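7,8-dihydro-6-hydroxymethylpterin pyrophosphokinase-dihydropteroate synthase (Plasmodium falciparum, PDB 6JWS) probably catalyses two successive steps of folate biosynthesis, pyrophosphorylation of 6-hydroxymethyl-7,8-dihydropterin by ATP and condensation of the resulting diphosphate with 4-aminobenzoate to 7,8-dihydropteroate. Local coordinates at residues D105-Y110 and V169-V174; P338-N343 and N347-L352. The protein carries 1 engineered substitution. All coordinates share one frame; numbering follows the deposited sequence.

Contact 1: residues D105-Y110 and V169-V174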
loop_
_atom_site.group_PDB
_atom_site.type_symbol
_atom_site.label_atom_id
_atom_site.label_comp_id
_atom_site.label_asym_id
_atom_site.label_seq_id
_atom_site.Cartn_x
_atom_site.Cartn_y
_atom_site.Cartn_z
ATOM N N ASP B 105 42.295 -0.441 4.515
ATOM C CA ASP B 105 41.214 0.108 5.312
ATOM C C ASP B 105 41.257 1.636 5.281
ATOM O O ASP B 105 40.415 2.296 5.880
ATOM C CB ASP B 105 41.177 -0.480 6.727
ATOM C CG ASP B 105 42.428 -0.240 7.559
ATOM O OD1 ASP B 105 43.359 0.447 7.056
ATOM O OD2 ASP B 105 42.469 -0.764 8.704
ATOM N N LYS B 106 42.227 2.198 4.559
ATOM C CA LYS B 106 42.334 3.640 4.444
ATOM C C LYS B 106 43.317 3.980 3.336
ATOM O O LYS B 106 44.112 3.146 2.913
ATOM C CB LYS B 106 42.766 4.278 5.769
ATOM C CG LYS B 106 42.576 5.788 5.843
ATOM C CD LYS B 106 42.525 6.366 7.255
ATOM C CE LYS B 106 42.054 7.809 7.258
ATOM N NZ LYS B 106 41.902 8.356 8.628
ATOM N N CYS B 107 43.243 5.227 2.876
ATOM C CA CYS B 107 44.128 5.717 1.842
ATOM C C CYS B 107 44.377 7.203 2.079
ATOM O O CYS B 107 43.528 8.035 1.761
ATOM C CB CYS B 107 43.512 5.457 0.477
ATOM S SG CYS B 107 44.408 6.291 -0.850
ATOM N N GLU B 108 45.562 7.504 2.635
ATOM C CA GLU B 108 45.939 8.833 3.102
ATOM C C GLU B 108 45.884 9.866 1.975
ATOM O O GLU B 108 45.424 10.982 2.202
ATOM C CB GLU B 108 47.317 8.814 3.775
ATOM C CG GLU B 108 47.467 7.743 4.854
ATOM C CD GLU B 108 46.757 7.932 6.193
ATOM O OE1 GLU B 108 46.135 9.001 6.409
ATOM O OE2 GLU B 108 46.831 7.002 7.033
ATOM N N GLU B 109 46.359 9.509 0.776
ATOM C CA GLU B 109 46.323 10.430 -0.352
ATOM C C GLU B 109 44.875 10.787 -0.714
ATOM O O GLU B 109 44.606 11.905 -1.159
ATOM C CB GLU B 109 47.090 9.883 -1.562
ATOM C CG GLU B 109 48.605 9.846 -1.375
ATOM C CD GLU B 109 49.161 8.567 -0.760
ATOM O OE1 GLU B 109 48.402 7.581 -0.674
ATOM O OE2 GLU B 109 50.354 8.554 -0.367
ATOM N N TYR B 110 43.954 9.818 -0.543
ATOM C CA TYR B 110 42.539 10.069 -0.762
ATOM C C TYR B 110 42.036 11.033 0.302
ATOM O O TYR B 110 41.325 11.973 -0.026
ATOM C CB TYR B 110 41.723 8.773 -0.735
ATOM C CG TYR B 110 40.245 8.902 -1.033
ATOM C CD1 TYR B 110 39.783 9.678 -2.086
ATOM C CD2 TYR B 110 39.300 8.205 -0.291
ATOM C CE1 TYR B 110 38.431 9.772 -2.382
ATOM C CE2 TYR B 110 37.948 8.278 -0.582
ATOM C CZ TYR B 110 37.509 9.067 -1.628
ATOM O OH TYR B 110 36.176 9.152 -1.923
ATOM N N VAL B 169 36.875 7.008 -8.423
ATOM C CA VAL B 169 38.083 7.641 -7.921
ATOM C C VAL B 169 39.237 6.647 -8.068
ATOM O O VAL B 169 39.107 5.471 -7.705
ATOM C CB VAL B 169 37.921 8.115 -6.466
ATOM C CG1 VAL B 169 39.204 8.720 -5.927
ATOM C CG2 VAL B 169 36.746 9.076 -6.273
ATOM N N VAL B 170 40.354 7.131 -8.631
ATOM C CA VAL B 170 41.555 6.350 -8.891
ATOM C C VAL B 170 42.722 6.950 -8.105
ATOM O O VAL B 170 42.963 8.161 -8.134
ATOM C CB VAL B 170 41.859 6.281 -10.403
ATOM C CG1 VAL B 170 43.025 5.360 -10.708
ATOM C CG2 VAL B 170 40.654 5.794 -11.181
ATOM N N LYS B 171 43.429 6.090 -7.366
ATOM C CA LYS B 171 44.756 6.431 -6.865
ATOM C C LYS B 171 45.737 6.012 -7.957
ATOM O O LYS B 171 45.827 4.823 -8.275
ATOM C CB LYS B 171 44.993 5.778 -5.503
ATOM C CG LYS B 171 46.354 5.980 -4.842
ATOM C CD LYS B 171 46.642 4.881 -3.790
ATOM C CE LYS B 171 46.314 5.225 -2.344
ATOM N NZ LYS B 171 46.076 4.012 -1.514
ATOM N N THR B 172 46.388 7.012 -8.580
ATOM C CA THR B 172 47.086 6.817 -9.846
ATOM C C THR B 172 48.583 7.092 -9.714
ATOM O O THR B 172 49.022 7.893 -8.890
ATOM C CB THR B 172 46.411 7.592 -10.989
ATOM O OG1 THR B 172 46.846 7.003 -12.212
ATOM C CG2 THR B 172 46.710 9.076 -11.001
ATOM N N PHE B 173 49.358 6.399 -10.553
ATOM C CA PHE B 173 50.814 6.521 -10.563
ATOM C C PHE B 173 51.236 7.442 -11.709
ATOM O O PHE B 173 52.406 7.812 -11.820
ATOM C CB PHE B 173 51.485 5.141 -10.647
ATOM C CG PHE B 173 50.794 4.155 -11.555
ATOM C CD1 PHE B 173 50.701 4.387 -12.923
ATOM C CD2 PHE B 173 50.202 3.004 -11.041
ATOM C CE1 PHE B 173 50.044 3.491 -13.756
ATOM C CE2 PHE B 173 49.548 2.105 -11.876
ATOM C CZ PHE B 173 49.476 2.342 -13.235
ATOM N N VAL B 174 50.264 7.794 -12.563
ATOM C CA VAL B 174 50.489 8.703 -13.674
ATOM C C VAL B 174 50.798 10.085 -13.109
ATOM O O VAL B 174 50.255 10.462 -12.075
ATOM C CB VAL B 174 49.303 8.689 -14.652
ATOM C CG1 VAL B 174 49.458 9.734 -15.741
ATOM C CG2 VAL B 174 49.140 7.312 -15.274
#

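Contact 2: residues P338-N343 and N347-L352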
loop_
_atom_site.group_PDB
_atom_site.type_symbol
_atom_site.label_atom_id
_atom_site.label_comp_id
_atom_site.label_asym_id
_atom_site.label_seq_id
_atom_site.Cartn_x
_atom_site.Cartn_y
_atom_site.Cartn_z
ATOM N N PRO B 338 30.361 13.709 -1.520
ATOM C CA PRO B 338 29.392 14.787 -1.307
ATOM C C PRO B 338 29.990 16.020 -0.626
ATOM O O PRO B 338 29.542 17.146 -0.874
ATOM C CB PRO B 338 28.325 14.152 -0.392
ATOM C CG PRO B 338 29.011 12.938 0.232
ATOM C CD PRO B 338 30.004 12.467 -0.808
ATOM N N GLU B 339 31.024 15.817 0.197
ATOM C CA GLU B 339 31.554 16.913 0.996
ATOM C C GLU B 339 32.713 17.619 0.298
ATOM O O GLU B 339 33.218 18.605 0.822
ATOM C CB GLU B 339 31.899 16.462 2.417
ATOM C CG GLU B 339 30.674 16.059 3.222
ATOM C CD GLU B 339 29.532 17.073 3.237
ATOM O OE1 GLU B 339 29.809 18.288 3.438
ATOM O OE2 GLU B 339 28.360 16.652 3.044
ATOM N N TYR B 340 33.125 17.130 -0.878
ATOM C CA TYR B 340 34.259 17.704 -1.593
ATOM C C TYR B 340 33.934 19.127 -2.056
ATOM O O TYR B 340 32.842 19.392 -2.578
ATOM C CB TYR B 340 34.626 16.851 -2.810
ATOM C CG TYR B 340 35.865 17.299 -3.548
ATOM C CD1 TYR B 340 37.103 17.309 -2.918
ATOM C CD2 TYR B 340 35.814 17.704 -4.878
ATOM C CE1 TYR B 340 38.249 17.713 -3.584
ATOM C CE2 TYR B 340 36.954 18.107 -5.561
ATOM C CZ TYR B 340 38.173 18.120 -4.904
ATOM O OH TYR B 340 39.320 18.493 -5.537
ATOM N N LYS B 341 34.896 20.035 -1.848
ATOM C CA LYS B 341 34.871 21.359 -2.454
ATOM C C LYS B 341 36.213 21.676 -3.111
ATOM O O LYS B 341 37.246 21.723 -2.450
ATOM C CB LYS B 341 34.498 22.459 -1.452
ATOM C CG LYS B 341 34.217 23.804 -2.115
ATOM C CD LYS B 341 33.945 24.959 -1.166
ATOM C CE LYS B 341 33.743 26.276 -1.896
ATOM N NZ LYS B 341 34.889 26.603 -2.786
ATOM N N HIS B 342 36.161 21.907 -4.422
ATOM C CA HIS B 342 37.270 22.390 -5.227
ATOM C C HIS B 342 37.259 23.923 -5.215
ATOM O O HIS B 342 36.223 24.525 -4.923
ATOM C CB HIS B 342 37.106 21.797 -6.631
ATOM C CG HIS B 342 38.304 21.893 -7.517
ATOM N ND1 HIS B 342 38.692 23.078 -8.117
ATOM C CD2 HIS B 342 39.164 20.950 -7.961
ATOM C CE1 HIS B 342 39.754 22.860 -8.869
ATOM N NE2 HIS B 342 40.065 21.563 -8.793
ATOM N N ASN B 343 38.410 24.542 -5.544
ATOM C CA ASN B 343 38.605 25.989 -5.518
ATOM C C ASN B 343 37.665 26.674 -6.509
ATOM O O ASN B 343 37.176 27.775 -6.280
ATOM C CB ASN B 343 40.023 26.383 -5.944
ATOM C CG ASN B 343 41.102 25.451 -5.435
ATOM O OD1 ASN B 343 41.446 25.479 -4.253
ATOM N ND2 ASN B 343 41.647 24.632 -6.322
ATOM N N ASN B 347 30.463 25.683 -4.013
ATOM C CA ASN B 347 30.053 24.946 -2.838
ATOM C C ASN B 347 30.452 23.480 -2.982
ATOM O O ASN B 347 30.967 23.058 -4.015
ATOM C CB ASN B 347 28.540 25.053 -2.634
ATOM C CG ASN B 347 28.140 25.240 -1.181
ATOM O OD1 ASN B 347 28.740 24.659 -0.258
ATOM N ND2 ASN B 347 27.113 26.054 -0.977
ATOM N N THR B 348 30.171 22.711 -1.926
ATOM C CA THR B 348 30.375 21.274 -1.939
ATOM C C THR B 348 29.507 20.628 -3.020
ATOM O O THR B 348 28.479 21.170 -3.434
ATOM C CB THR B 348 30.144 20.664 -0.551
ATOM O OG1 THR B 348 28.734 20.678 -0.342
ATOM C CG2 THR B 348 30.857 21.407 0.562
ATOM N N ILE B 349 29.976 19.466 -3.480
ATOM C CA ILE B 349 29.261 18.608 -4.403
ATOM C C ILE B 349 27.809 18.442 -3.953
ATOM O O ILE B 349 26.900 18.633 -4.751
ATOM C CB ILE B 349 29.982 17.250 -4.556
ATOM C CG1 ILE B 349 31.373 17.394 -5.188
ATOM C CG2 ILE B 349 29.095 16.302 -5.351
ATOM C CD1 ILE B 349 31.368 18.103 -6.543
ATOM N N ARG B 350 27.592 18.089 -2.680
ATOM C CA ARG B 350 26.244 17.846 -2.191
ATOM C C ARG B 350 25.384 19.103 -2.356
ATOM O O ARG B 350 24.255 19.006 -2.826
ATOM C CB ARG B 350 26.229 17.289 -0.758
ATOM C CG ARG B 350 24.826 17.038 -0.213
ATOM C CD ARG B 350 24.583 15.750 0.574
ATOM N NE ARG B 350 24.726 14.503 -0.183
ATOM C CZ ARG B 350 25.058 13.322 0.355
ATOM N NH1 ARG B 350 25.273 13.230 1.662
ATOM N NH2 ARG B 350 25.189 12.243 -0.415
ATOM N N CYS B 351 25.916 20.278 -1.980
ATOM C CA CYS B 351 25.128 21.500 -2.046
ATOM C C CYS B 351 24.785 21.857 -3.491
ATOM O O CYS B 351 23.646 22.240 -3.746
ATOM C CB CYS B 351 25.792 22.666 -1.321
ATOM S SG CYS B 351 25.700 22.523 0.487
ATOM N N LEU B 352 25.744 21.682 -4.421
ATOM C CA LEU B 352 25.533 21.914 -5.849
ATOM C C LEU B 352 24.506 20.921 -6.381
ATOM O O LEU B 352 23.633 21.279 -7.174
ATOM C CB LEU B 352 26.849 21.781 -6.637
ATOM C CG LEU B 352 27.905 22.873 -6.415
ATOM C CD1 LEU B 352 29.208 22.551 -7.127
ATOM C CD2 LEU B 352 27.406 24.252 -6.856
HETATM O O HOH W 1 27.675 20.024 1.937
#

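Contact 1: residues D105-Y110 and V169-V174
Val-169 turns CG1 and Tyr-110 turns its ring to the trans position about chi1 (177° and -177°), and these two rotations bring the methyl and the ring together. CG1 of Val-169 approaches atom CE1 of Tyr-110 to 3.8 Å, meeting the ring obliquely, the two side chains crossing at about a right angle. The phenol oxygen finds its polar partner in Asn-50 of strand 46-57, which fixes the far end of the ring. Two residues along the strand the chemistry changes. Lys-171 reaches out from strand 163-172 toward the start of helix 108-114, but the place of its end is doubtful, because it is modelled too close to the sulfur of Cys-107. As modelled, it lies near OE1 of Glu-109, whose own chain is folded at chi2, and the opposite charges are near each other without forming a salt bridge. Cys-107 occupies the N-cap of the helix, with a weak capping bond from Tyr-110 N, though the sulfur's place is less sure. Ile-17 and Ile-49, from the strands flanking 163-172, complete the apolar floor. This is helix-on-sheet packing, a short helix starting over the antiparallel sheet of the HPPK domain.

Contact 2: residues P338-N343 and N347-L352
The guanidinium of Arg-350 lies with one face against the ring of Pro-338, whose CB sits 3.4 Å above the plane and over its centre. The arginine chain, bent at chi2 and chi3, runs beside Pro-338, both pointing the same way, while Asn-334 of helix 327-336 accepts from NE and so helps to set the plane. The ring of Tyr-340 is used differently: CG1 of Ile-349 comes to its edge, with 4.1 Å to CB of Tyr-340, and the backbone N of His-342 is offset toward the rim over one face. Phe-113 stacks on this ring and Phe-213 meets it edge-to-face.

Two backbone bonds join the segments, whose touching parts, 338-341 and 347-350, run nearly antiparallel (168° between their end-to-end directions). Arg-350 N donates to Pro-338 O at 2.8 Å, and Ile-349 N reaches Tyr-340 O at 3.0 Å. Tyr-340 O also receives a CA-H...O contact from Thr-348. The loop carbonyls thus engage amides of the first helical turn. Thr-348 is the N-cap: with chi1 at 74°, OG1 faces the turn and accepts from Cys-351 N at 3.3 Å. The same hydroxyl is 2.6 Å from a water that donates to Glu-339 OE1, linking the cap to the loop. Just before it, Asn-347 OD1 accepts from Thr-348 N. Lys-341 lays its aliphatic chain along the Asn-347 backbone, and its NZ bonds to Leu-345 O.

The whole is a chain reversal leading into an N-capped helix, the connection from helix 327-336 to helix 349-364.

Both are partly buried and centre on the first turn of a helix with a side-chain cap, weak in contact 1 and a clear threonine cap in contact 2. In contact 1 that turn meets a sheet strand, joined by side chains without any hydrogen bond between segments; in contact 2 it meets a nearby loop, held by backbone bonds and a water bridge, with more than twice the buried surface. Contact 1 has buried Cys-107 and Val-169 and no exposed residue among those that touch, whereas contact 2 mixes buried Tyr-340 and Ile-349 with exposed Glu-339 and Arg-350. Their nearest atoms are about 7 Å apart, and Phe-113 of helix 108-114 stacks on Tyr-340, tying the regions together.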